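Local coordinates for protein 4-hydroxy-tetrahydrodipicolinate synthase (Thermotoga maritima, PDB 1O5K) that probably catalyses the condensation of pyruvate with aspartate beta-semialdehyde to 4-hydroxy-tetrahydrodipicolinate, a step of bacterial lysine biosynthesis, at residues A[20-25]-A[266-271]; A[36-41]-A[221-226]; A[132-137]-A[164-169]; A[110-115]-A[140-145]; A[209-214]-A[234-239]. All coordinates share one frame; numbering follows the deposited sequence. Where two conformers were deposited one is given.

Contact 1: residues A[20-25]-A[266-271]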
# COMPACT_ATOMS: atom_id res chain seq x y z
N ALA A 20 19.90 5.29 19.93
CA ALA A 20 20.58 5.00 18.67
C ALA A 20 21.31 6.30 18.34
O ALA A 20 20.76 7.21 17.74
CB ALA A 20 19.60 4.62 17.60
N ILE A 21 22.55 6.37 18.77
CA ILE A 21 23.26 7.66 18.84
C ILE A 21 23.83 8.00 17.47
O ILE A 21 24.23 7.11 16.71
CB ILE A 21 24.31 7.63 19.95
CG1 ILE A 21 24.79 9.06 20.26
CG2 ILE A 21 25.49 6.68 19.61
CD1 ILE A 21 25.58 9.21 21.53
N VAL A 22 23.73 9.29 17.10
CA VAL A 22 24.37 9.80 15.88
C VAL A 22 25.91 9.71 15.94
O VAL A 22 26.50 9.57 17.00
CB VAL A 22 23.98 11.26 15.57
CG1 VAL A 22 22.46 11.47 15.43
CG2 VAL A 22 24.55 12.20 16.62
N THR A 23 26.51 9.72 14.75
CA THR A 23 27.92 9.79 14.55
C THR A 23 28.24 11.22 14.08
O THR A 23 28.05 11.53 12.92
CB THR A 23 28.36 8.73 13.50
OG1 THR A 23 28.02 7.41 13.96
CG2 THR A 23 29.87 8.74 13.38
N PRO A 24 28.70 12.11 14.97
CA PRO A 24 29.03 13.45 14.52
C PRO A 24 30.26 13.50 13.64
O PRO A 24 31.21 12.73 13.83
CB PRO A 24 29.29 14.21 15.83
CG PRO A 24 28.75 13.31 16.91
CD PRO A 24 28.90 11.95 16.41
N PHE A 25 30.21 14.41 12.67
CA PHE A 25 31.29 14.70 11.79
C PHE A 25 31.61 16.16 11.83
O PHE A 25 30.73 17.00 12.07
CB PHE A 25 30.96 14.36 10.33
CG PHE A 25 30.50 12.91 10.10
CD1 PHE A 25 29.23 12.63 9.58
CD2 PHE A 25 31.33 11.85 10.41
CE1 PHE A 25 28.82 11.33 9.37
CE2 PHE A 25 30.90 10.55 10.23
CZ PHE A 25 29.68 10.27 9.71
N PRO A 266 17.02 14.96 10.06
CA PRO A 266 16.43 15.89 11.05
C PRO A 266 17.10 15.90 12.42
O PRO A 266 17.40 16.98 12.95
CB PRO A 266 14.98 15.39 11.17
CG PRO A 266 14.75 14.73 9.80
CD PRO A 266 16.01 13.94 9.66
N VAL A 267 17.41 14.72 12.93
CA VAL A 267 18.01 14.67 14.30
C VAL A 267 19.39 15.38 14.36
O VAL A 267 19.70 16.11 15.34
CB VAL A 267 18.01 13.24 14.88
CG1 VAL A 267 19.04 12.35 14.22
CG2 VAL A 267 18.24 13.28 16.39
N LYS A 268 20.18 15.29 13.29
CA LYS A 268 21.45 16.01 13.25
C LYS A 268 21.20 17.52 13.21
O LYS A 268 21.89 18.25 13.88
CB LYS A 268 22.37 15.55 12.13
CG LYS A 268 23.07 14.23 12.43
CD LYS A 268 24.15 13.87 11.44
CE LYS A 268 25.33 13.26 12.12
NZ LYS A 268 26.43 12.90 11.23
N ALA A 269 20.19 17.96 12.45
CA ALA A 269 19.87 19.42 12.41
C ALA A 269 19.41 19.92 13.80
O ALA A 269 19.81 20.97 14.24
CB ALA A 269 18.86 19.74 11.31
N ALA A 270 18.63 19.09 14.48
CA ALA A 270 18.19 19.34 15.85
C ALA A 270 19.37 19.43 16.85
O ALA A 270 19.47 20.38 17.64
CB ALA A 270 17.18 18.22 16.28
N LEU A 271 20.27 18.45 16.81
CA LEU A 271 21.48 18.47 17.67
C LEU A 271 22.34 19.70 17.39
O LEU A 271 22.91 20.32 18.33
CB LEU A 271 22.25 17.18 17.48
CG LEU A 271 21.52 15.99 18.17
CD1 LEU A 271 22.14 14.71 17.68
CD2 LEU A 271 21.64 16.07 19.65
O HOH W 1 27.57 15.73 12.29
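The polar half of this contact is the reach of K268 from helix 265-273 to the backbone of T23. Its NZ gives a hydrogen bond to T23 O at 2.7 Å, arriving 34° away from the carbonyl plane. A bend at the third torsion (chi3 141°) interrupts an otherwise extended chain and brings CE to 3.3 Å from the same T23 O. The ammonium group has further partners: a salt bridge to E58 OE1, a hydrogen bond to E280 O, and a weak bond to a water that also accepts from F25 N at 3.0 Å. A buried charge is thus met by a carboxylate and by carbonyl oxygens, an environment likely to keep the lysine protonated.

Both segments belong to the TIM-barrel family of DapA enzymes. Segment 20-25 is the loop that leaves strand 16-20, while helix 265-273 comes from far along the chain and packs beside it.

An aromatic neighbour completes the setting of the amine. F25 CD1 is 3.3 Å from K268 NZ, the lysine slanting past the ring, and T23 O sits over the centre of one face of that ring.

Apolar contacts make up the other half, with V22 as their hub. Its CG1 meets V267 CG1 tip to tip at 3.7 Å, and its CG2 meets L271 CD1 in the same manner at 3.6 Å. The V22 side chain is also about 4 Å from that of T56, predicted to bind pyruvate, and its other neighbours include L38 of helix 32-44.

Contact 2: residues A[36-41]-A[221-226]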
# COMPACT_ATOMS: atom_id res chain seq x y z
N GLU A 36 31.54 12.81 22.43
CA GLU A 36 31.68 12.61 23.87
C GLU A 36 30.70 13.49 24.70
O GLU A 36 30.12 13.01 25.69
CB GLU A 36 33.13 12.78 24.31
CG GLU A 36 33.28 12.85 25.81
CD GLU A 36 34.71 12.67 26.29
OE1 GLU A 36 34.89 12.81 27.51
OE2 GLU A 36 35.61 12.38 25.46
N ARG A 37 30.46 14.73 24.25
CA ARG A 37 29.45 15.61 24.85
C ARG A 37 28.04 15.00 24.79
O ARG A 37 27.24 15.13 25.73
CB ARG A 37 29.37 16.99 24.15
CG ARG A 37 30.48 17.94 24.47
CD ARG A 37 30.16 19.44 24.09
NE ARG A 37 29.95 19.68 22.65
CZ ARG A 37 30.91 20.08 21.80
NH1 ARG A 37 32.15 20.30 22.22
NH2 ARG A 37 30.62 20.27 20.51
N LEU A 38 27.75 14.39 23.66
CA LEU A 38 26.46 13.75 23.44
C LEU A 38 26.31 12.51 24.33
O LEU A 38 25.26 12.31 24.92
CB LEU A 38 26.26 13.42 21.96
CG LEU A 38 24.86 12.95 21.60
CD1 LEU A 38 23.81 13.97 22.10
CD2 LEU A 38 24.71 12.67 20.09
N VAL A 39 27.37 11.69 24.42
CA VAL A 39 27.32 10.49 25.28
C VAL A 39 27.08 10.95 26.72
O VAL A 39 26.22 10.42 27.38
CB VAL A 39 28.59 9.66 25.16
CG1 VAL A 39 28.63 8.52 26.21
CG2 VAL A 39 28.71 9.10 23.73
N ARG A 40 27.80 11.98 27.18
CA ARG A 40 27.62 12.45 28.55
C ARG A 40 26.16 12.93 28.83
O ARG A 40 25.58 12.63 29.87
CB ARG A 40 28.65 13.52 28.91
CG ARG A 40 30.07 12.95 28.94
CD ARG A 40 31.16 13.96 29.37
NE ARG A 40 32.46 13.30 29.21
CZ ARG A 40 32.93 12.34 30.01
NH1 ARG A 40 32.25 11.94 31.08
NH2 ARG A 40 34.11 11.77 29.75
N TYR A 41 25.57 13.61 27.86
CA TYR A 41 24.14 13.99 27.92
C TYR A 41 23.20 12.81 28.06
O TYR A 41 22.23 12.88 28.80
CB TYR A 41 23.83 14.81 26.66
CG TYR A 41 22.44 15.38 26.48
CD1 TYR A 41 21.89 16.25 27.42
CD2 TYR A 41 21.72 15.15 25.30
CE1 TYR A 41 20.64 16.83 27.21
CE2 TYR A 41 20.46 15.73 25.10
CZ TYR A 41 19.94 16.57 26.02
OH TYR A 41 18.69 17.16 25.78
N VAL A 221 14.69 9.78 19.05
CA VAL A 221 14.30 10.96 19.82
C VAL A 221 15.13 11.18 21.07
O VAL A 221 15.34 12.33 21.48
CB VAL A 221 12.76 10.91 20.23
CG1 VAL A 221 12.43 12.12 21.04
CG2 VAL A 221 11.83 10.89 19.00
N SER A 222 15.54 10.10 21.75
CA SER A 222 16.36 10.26 22.90
C SER A 222 17.71 10.94 22.66
O SER A 222 18.35 11.35 23.64
CB SER A 222 16.62 8.91 23.58
OG SER A 222 17.29 7.98 22.72
N ASN A 223 18.17 11.07 21.41
CA ASN A 223 19.35 11.88 21.16
C ASN A 223 19.17 13.31 21.67
O ASN A 223 20.11 13.91 22.19
CB ASN A 223 19.66 11.95 19.67
CG ASN A 223 20.43 10.74 19.16
OD1 ASN A 223 21.68 10.71 19.21
ND2 ASN A 223 19.70 9.75 18.60
N VAL A 224 17.97 13.85 21.51
CA VAL A 224 17.69 15.21 21.91
C VAL A 224 16.90 15.32 23.18
O VAL A 224 17.10 16.27 23.94
CB VAL A 224 16.99 16.04 20.79
CG1 VAL A 224 17.91 16.11 19.54
CG2 VAL A 224 15.66 15.48 20.44
N ALA A 225 16.04 14.33 23.45
CA ALA A 225 15.19 14.36 24.63
C ALA A 225 15.28 13.07 25.44
O ALA A 225 14.28 12.37 25.60
CB ALA A 225 13.76 14.57 24.14
N PRO A 226 16.47 12.75 25.95
CA PRO A 226 16.67 11.50 26.66
C PRO A 226 15.82 11.38 27.91
O PRO A 226 15.24 10.33 28.14
CB PRO A 226 18.18 11.52 26.99
CG PRO A 226 18.53 12.97 26.98
CD PRO A 226 17.71 13.53 25.86
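Y41 crosses P226 at about a right angle, joining helix 32-44 of the TIM barrel to the turn that follows strand 216-219 and leads into helix 226-237. With CG anti to the backbone N (chi1 -178°), the phenol extends from its helix across the turn. P226 CG lies over one face of the ring, 4.1 Å from its centroid and displaced toward the rim, a CH-pi contact; P226 CD comes to 3.6 Å from Y41 CE2. The edge of the same ring is turned to the backbone, where N223 O and V224 O lie in its plane, N223 O at 3.5 Å from Y41 CE2.

A phenylalanine in place of Y41 would probably keep the CH-pi contact with P226 but deprive V224 O of its phenolic donor.

L38, one turn earlier on the helix, spans N223: CD1 approaches N223 O, while CD2 is 3.7 Å from N223 OD1. The amide is held from outside the two segments, ND2 donating to A20 O and V220 O, and OD1 accepting from V22 N, which fixes its rotation. At the far end of the phenol, Y41 OH donates to V224 O at 2.6 Å, from above the carbonyl plane and 36° out of it.

Contact 3: residues A[132-137]-A[164-169]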
# COMPACT_ATOMS: atom_id res chain seq x y z
N TYR A 132 23.76 -18.91 11.62
CA TYR A 132 25.17 -18.91 11.26
C TYR A 132 25.96 -18.00 12.18
O TYR A 132 26.99 -18.39 12.72
CB TYR A 132 25.38 -18.47 9.82
CG TYR A 132 26.82 -18.58 9.33
CD1 TYR A 132 27.32 -19.78 8.84
CD2 TYR A 132 27.67 -17.48 9.35
CE1 TYR A 132 28.64 -19.89 8.37
CE2 TYR A 132 28.99 -17.59 8.91
CZ TYR A 132 29.45 -18.79 8.41
OH TYR A 132 30.74 -18.89 7.96
N ILE A 133 25.46 -16.79 12.37
CA ILE A 133 26.14 -15.82 13.22
C ILE A 133 26.14 -16.21 14.70
O ILE A 133 27.19 -16.22 15.37
CB ILE A 133 25.52 -14.44 13.01
CG1 ILE A 133 25.61 -14.02 11.53
CG2 ILE A 133 26.19 -13.45 13.88
CD1 ILE A 133 24.63 -12.92 11.10
N SER A 134 24.97 -16.60 15.17
CA SER A 134 24.76 -17.03 16.56
C SER A 134 25.72 -18.16 16.95
O SER A 134 26.24 -18.16 18.05
CB SER A 134 23.28 -17.43 16.74
OG SER A 134 23.02 -18.17 17.93
N GLU A 135 25.93 -19.11 16.05
CA GLU A 135 26.75 -20.31 16.36
C GLU A 135 28.23 -19.95 16.41
O GLU A 135 29.04 -20.78 16.79
CB GLU A 135 26.52 -21.42 15.32
CG GLU A 135 25.09 -21.93 15.29
CD GLU A 135 24.84 -22.99 14.20
OE1 GLU A 135 25.52 -22.95 13.11
OE2 GLU A 135 23.92 -23.81 14.41
N ARG A 136 28.57 -18.72 16.04
CA ARG A 136 29.95 -18.32 15.87
C ARG A 136 30.40 -17.11 16.69
O ARG A 136 31.47 -16.60 16.48
CB ARG A 136 30.22 -18.09 14.39
CG ARG A 136 30.33 -19.37 13.63
CD ARG A 136 30.25 -19.25 12.08
NE ARG A 136 30.28 -20.58 11.47
CZ ARG A 136 29.24 -21.43 11.39
NH1 ARG A 136 28.05 -21.14 11.89
NH2 ARG A 136 29.41 -22.60 10.80
N THR A 137 29.58 -16.68 17.65
CA THR A 137 29.96 -15.58 18.52
C THR A 137 29.42 -15.88 19.89
O THR A 137 28.41 -16.60 20.03
CB THR A 137 29.44 -14.19 18.01
OG1 THR A 137 29.71 -13.17 18.98
CG2 THR A 137 27.91 -14.13 17.87
N ALA A 164 13.29 -19.21 19.99
CA ALA A 164 13.26 -20.56 20.50
C ALA A 164 14.59 -21.23 20.34
O ALA A 164 15.02 -21.98 21.22
CB ALA A 164 12.21 -21.38 19.78
N ASP A 165 15.25 -21.00 19.19
CA ASP A 165 16.39 -21.87 18.81
C ASP A 165 17.78 -21.29 19.09
O ASP A 165 18.74 -22.04 19.26
CB ASP A 165 16.34 -22.24 17.31
CG ASP A 165 15.12 -23.05 16.93
OD1 ASP A 165 14.39 -23.53 17.83
OD2 ASP A 165 14.82 -23.25 15.74
N LEU A 166 17.94 -19.98 19.07
CA LEU A 166 19.28 -19.37 19.02
C LEU A 166 19.51 -18.63 20.31
O LEU A 166 19.04 -17.52 20.49
CB LEU A 166 19.38 -18.45 17.80
CG LEU A 166 18.93 -19.08 16.47
CD1 LEU A 166 19.04 -18.01 15.37
CD2 LEU A 166 19.73 -20.37 16.16
N LYS A 167 20.24 -19.25 21.23
CA LYS A 167 20.24 -18.80 22.64
C LYS A 167 20.91 -17.45 22.83
O LYS A 167 20.57 -16.68 23.73
CB LYS A 167 20.89 -19.86 23.53
CG LYS A 167 20.14 -21.20 23.58
CD LYS A 167 18.59 -21.08 23.54
CE LYS A 167 17.96 -22.46 23.33
NZ LYS A 167 16.49 -22.40 23.57
N ASN A 168 21.83 -17.20 21.93
CA ASN A 168 22.62 -16.00 21.78
C ASN A 168 21.83 -14.79 21.23
O ASN A 168 22.25 -13.66 21.37
CB ASN A 168 23.65 -16.37 20.68
CG ASN A 168 25.02 -16.21 21.11
OD1 ASN A 168 25.42 -16.73 22.18
ND2 ASN A 168 25.82 -15.56 20.27
N VAL A 169 20.71 -15.03 20.52
CA VAL A 169 19.87 -13.96 20.04
C VAL A 169 18.94 -13.62 21.22
O VAL A 169 18.11 -14.45 21.65
CB VAL A 169 19.08 -14.31 18.79
CG1 VAL A 169 18.26 -13.11 18.34
CG2 VAL A 169 20.02 -14.81 17.65
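S134 and N168 meet in a contact between two helix exits: the end of helix 123-134 and its following turn lie against the turn that links helix 156-165 to strand 169-171. Each connection contains a type I beta turn, one from S134 to T137 and the other from L166 to V169, and the helix-to-strand return they make belongs to the repeating architecture of a TIM barrel.

The serine supplies a small wedge. S134 OG, placed anti to the backbone N (chi1 165°), presses into the second turn, 3.3 Å from N168 CB and 3.7 Å from L166 CB, and S134 CB is 4.3 Å from V169 CG2.

N168 provides the polar link. Its ND2 donates to T137 O at 2.8 Å, but the bond is bent, with an angle of 132° at the hydrogen. The donor stands well above the carbonyl plane of T137, and the acceptor is itself tilted 35° from the amide plane. T137 CG2 lies aslant the amide, 3.5 Å from ND2 of N168, while T137 OG1 accepts from L139 N, inside its own connection.

Strand 141-144 borders the junction, its I141 touching both S134 and N168, and pairing through the backbone with N168. On the flank, L166 packs on Y130 and K131 of helix 123-134, while I133 and Y132 turn to helix 93-106.

Contact 4: residues A[110-115]-A[140-145]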
# COMPACT_ATOMS: atom_id res chain seq x y z
N GLY A 110 27.03 -6.21 23.06
CA GLY A 110 26.09 -6.87 22.17
C GLY A 110 26.20 -6.30 20.77
O GLY A 110 26.90 -5.31 20.53
N VAL A 111 25.50 -6.92 19.83
CA VAL A 111 25.42 -6.36 18.51
C VAL A 111 23.97 -6.26 18.04
O VAL A 111 23.09 -7.11 18.41
CB VAL A 111 26.26 -7.18 17.44
CG1 VAL A 111 27.75 -6.94 17.56
CG2 VAL A 111 25.92 -8.64 17.55
N LEU A 112 23.71 -5.26 17.22
CA LEU A 112 22.42 -5.06 16.60
C LEU A 112 22.59 -5.45 15.13
O LEU A 112 23.46 -4.92 14.47
CB LEU A 112 22.00 -3.59 16.74
CG LEU A 112 20.61 -3.20 16.17
CD1 LEU A 112 19.54 -3.82 17.05
CD2 LEU A 112 20.39 -1.72 16.08
N VAL A 113 21.84 -6.43 14.67
CA VAL A 113 22.08 -6.99 13.34
C VAL A 113 20.82 -6.91 12.51
O VAL A 113 19.86 -7.69 12.70
CB VAL A 113 22.54 -8.45 13.45
CG1 VAL A 113 22.70 -9.08 12.10
CG2 VAL A 113 23.81 -8.58 14.26
N VAL A 114 20.81 -5.94 11.60
CA VAL A 114 19.66 -5.72 10.76
C VAL A 114 19.47 -6.93 9.85
O VAL A 114 20.43 -7.59 9.44
CB VAL A 114 19.80 -4.39 9.95
CG1 VAL A 114 20.94 -4.46 8.98
CG2 VAL A 114 18.48 -3.94 9.34
N THR A 115 18.22 -7.24 9.57
CA THR A 115 17.93 -8.19 8.48
C THR A 115 18.64 -7.69 7.22
O THR A 115 18.61 -6.49 6.91
CB THR A 115 16.42 -8.24 8.14
OG1 THR A 115 15.99 -6.94 7.75
CG2 THR A 115 15.56 -8.65 9.34
N GLY A 140 25.73 -11.34 22.71
CA GLY A 140 24.29 -11.20 22.56
C GLY A 140 23.95 -10.44 21.26
O GLY A 140 24.57 -9.42 20.94
N ILE A 141 22.96 -10.95 20.53
CA ILE A 141 22.60 -10.44 19.22
C ILE A 141 21.16 -9.95 19.31
O ILE A 141 20.27 -10.65 19.77
CB ILE A 141 22.69 -11.57 18.19
CG1 ILE A 141 24.10 -12.15 18.10
CG2 ILE A 141 22.19 -11.12 16.81
CD1 ILE A 141 24.11 -13.54 17.42
N VAL A 142 20.91 -8.76 18.78
CA VAL A 142 19.59 -8.20 18.67
C VAL A 142 19.20 -8.13 17.16
O VAL A 142 19.87 -7.47 16.38
CB VAL A 142 19.52 -6.80 19.27
CG1 VAL A 142 18.11 -6.18 19.05
CG2 VAL A 142 19.89 -6.81 20.73
N VAL A 143 18.12 -8.80 16.78
CA VAL A 143 17.60 -8.77 15.40
C VAL A 143 16.99 -7.41 15.25
O VAL A 143 16.34 -6.89 16.15
CB VAL A 143 16.50 -9.84 15.22
CG1 VAL A 143 15.73 -9.69 13.92
CG2 VAL A 143 17.11 -11.22 15.38
N TYR A 144 17.18 -6.82 14.09
CA TYR A 144 16.57 -5.52 13.79
C TYR A 144 15.74 -5.61 12.52
O TYR A 144 16.27 -5.85 11.43
CB TYR A 144 17.67 -4.50 13.69
CG TYR A 144 17.27 -3.08 13.24
CD1 TYR A 144 15.99 -2.58 13.47
CD2 TYR A 144 18.21 -2.27 12.65
CE1 TYR A 144 15.66 -1.31 13.07
CE2 TYR A 144 17.90 -0.98 12.24
CZ TYR A 144 16.63 -0.52 12.46
OH TYR A 144 16.26 0.73 12.07
N ASN A 145 14.44 -5.44 12.69
CA ASN A 145 13.45 -5.53 11.63
C ASN A 145 12.95 -4.15 11.28
O ASN A 145 12.42 -3.43 12.12
CB ASN A 145 12.29 -6.42 12.08
CG ASN A 145 11.33 -6.69 10.97
OD1 ASN A 145 11.73 -7.08 9.87
ND2 ASN A 145 10.04 -6.46 11.23
O HOH W 2 13.75 -5.59 7.93
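Y144, predicted to be the catalytic proton donor/acceptor, lies against L112 and V114 of the neighbouring strand. Its CB is 3.7 Å from V114 CA and 3.9 Å from L112 CD1. CG is anti to the backbone N (chi1 174°), which sends the ring out from the sheet, beside V114 and toward T55. CD2 is 3.7 Å from V114 CG2, which CE2 also approaches; L112 CD2 comes obliquely. At the tip, OH makes a weak hydrogen bond to T55 OG1, and Y118 of the second subunit packs on Y144 and V114.

The strands run parallel, the two ends of a beta-alpha-beta crossover through helix 123-134, at 28° to each other. Five backbone hydrogen bonds join them, from V111 N to G140 O through T115 N to Y144 O. The straightest links V113 N to V142 O at 2.8 Å, whereas Y144 N meets V113 O from 53° out of its plane. L112 CD1 presses tightly on V142 CG1, at 3.4 Å.

One water accepts from T115 OG1 and donates to N145 OD1, while N145 ND2 binds E174 OE2. Hydrocarbon thus flanks the tyrosine's start and a hydroxyl meets its end, consistent with a proton relay that includes another subunit.

Contact 5: residues A[209-214]-A[234-239]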
# COMPACT_ATOMS: atom_id res chain seq x y z
N LEU A 209 3.90 -0.44 22.09
CA LEU A 209 4.73 -1.60 22.29
C LEU A 209 4.89 -1.96 23.75
O LEU A 209 4.84 -3.15 24.07
CB LEU A 209 6.08 -1.44 21.60
CG LEU A 209 6.96 -2.66 21.74
CD1 LEU A 209 7.57 -2.90 20.34
CD2 LEU A 209 7.97 -2.38 22.83
N LEU A 210 5.02 -0.97 24.64
CA LEU A 210 4.95 -1.26 26.08
C LEU A 210 3.62 -1.93 26.46
O LEU A 210 3.61 -2.91 27.19
CB LEU A 210 5.20 0.03 26.91
CG LEU A 210 6.65 0.56 26.75
CD1 LEU A 210 6.74 1.94 27.27
CD2 LEU A 210 7.63 -0.38 27.51
N CYS A 211 2.50 -1.38 25.97
CA CYS A 211 1.15 -1.89 26.25
C CYS A 211 1.03 -3.33 25.74
O CYS A 211 0.34 -4.15 26.39
CB CYS A 211 0.06 -1.01 25.61
SG CYS A 211 -0.13 0.59 26.42
N ALA A 212 1.72 -3.65 24.64
CA ALA A 212 1.73 -5.02 24.09
C ALA A 212 2.51 -6.01 24.96
O ALA A 212 2.42 -7.23 24.78
CB ALA A 212 2.36 -4.98 22.68
N GLY A 213 3.34 -5.44 25.83
CA GLY A 213 4.16 -6.15 26.79
C GLY A 213 5.64 -6.22 26.49
O GLY A 213 6.34 -7.10 27.02
N GLY A 214 6.14 -5.29 25.67
CA GLY A 214 7.54 -5.20 25.31
C GLY A 214 8.37 -4.46 26.35
O GLY A 214 7.89 -4.14 27.45
N ALA A 234 9.62 4.67 32.08
CA ALA A 234 9.63 4.56 33.53
C ALA A 234 8.23 4.67 34.12
O ALA A 234 7.85 3.87 35.03
CB ALA A 234 10.55 5.62 34.14
N GLU A 235 7.44 5.62 33.63
CA GLU A 235 6.07 5.73 34.07
C GLU A 235 5.26 4.46 33.75
O GLU A 235 4.45 4.02 34.57
CB GLU A 235 5.41 6.97 33.47
CG GLU A 235 5.90 8.28 34.03
CD GLU A 235 5.42 8.57 35.44
OE1 GLU A 235 4.76 7.71 36.07
OE2 GLU A 235 5.73 9.65 35.95
N TYR A 236 5.51 3.86 32.59
CA TYR A 236 4.78 2.67 32.21
C TYR A 236 5.15 1.54 33.16
O TYR A 236 4.28 0.88 33.73
CB TYR A 236 5.06 2.24 30.75
CG TYR A 236 4.22 1.07 30.35
CD1 TYR A 236 2.96 1.25 29.82
CD2 TYR A 236 4.61 -0.22 30.68
CE1 TYR A 236 2.16 0.17 29.50
CE2 TYR A 236 3.80 -1.30 30.40
CZ TYR A 236 2.58 -1.10 29.83
OH TYR A 236 1.77 -2.18 29.61
N PHE A 237 6.43 1.32 33.31
CA PHE A 237 6.94 0.25 34.19
C PHE A 237 6.49 0.40 35.64
O PHE A 237 6.37 -0.59 36.35
CB PHE A 237 8.45 0.21 34.10
CG PHE A 237 9.00 -0.23 32.74
CD1 PHE A 237 10.21 0.28 32.28
CD2 PHE A 237 8.35 -1.17 31.97
CE1 PHE A 237 10.73 -0.13 31.07
CE2 PHE A 237 8.88 -1.59 30.75
CZ PHE A 237 10.06 -1.07 30.32
N SER A 238 6.25 1.64 36.07
CA SER A 238 5.79 1.91 37.41
C SER A 238 4.29 1.70 37.59
O SER A 238 3.76 1.83 38.69
CB SER A 238 6.19 3.34 37.79
OG SER A 238 7.60 3.46 37.88
N GLY A 239 3.60 1.34 36.50
CA GLY A 239 2.16 1.14 36.51
C GLY A 239 1.30 2.36 36.17
O GLY A 239 0.09 2.30 36.27
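Aromatic contacts dominate where L210 and C211 of helix 206-212 meet Y236 and F237 of helix 226-237, two helix ends on the outside of the TIM barrel. L210 CB sits squarely over one face of the Y236 ring, 3.7 Å from its centroid and 7° from the normal, a close CH-pi contact. Y236 CG is anti to the backbone N (chi1 -176°), which extends the ring from its helix so that this face meets L210 CB, the two side chains pointing opposite ways. C211 SG approaches obliquely, 3.9 Å from Y236 CE1, a sulfur-aromatic contact.

Aliphatic packing widens the patch. L210 CD1 is 3.9 Å from Y236 CB, and L210 CD2 meets F237 CE2 at 3.7 Å, crossing that side chain at about a right angle. An alanine in place of Y236 is likely to strip L210 CB of its aromatic cover and deprive C211 SG of its ring partner.

Backbone features finish both helices. G213 and G239 each have positive phi and close a Schellman motif, backbone angles that favour glycine.

Helix 241-257 borders the patch, with S244 against Y236 and L241 against C211. An interface of the homotetramer lies here too: L241 of the third subunit packs on Y236, its C211 meets C211, and its R245 and R249 donate to C211 O and A212 O at the end of helix 206-212.

Overall arrangement
The five contacts show how a TIM barrel is held together by links both near and distant in sequence. Contacts 1 and 2, with centres 9 Å apart, share a network: the amide of N223 in contact 2 is held by the backbone of the 20-25 loop of contact 1. Both reach within about 4 Å of the side chain of T56, predicted to bind pyruvate. Contacts 3 and 4, centres 11 Å apart, meet across I141, whose N is 2.9 Å from N168 O; contact 4 holds Y144. Contacts 1 and 4 lie on opposite sides of the chain's centre, 21 Å apart between centres, while contact 5 faces the third subunit.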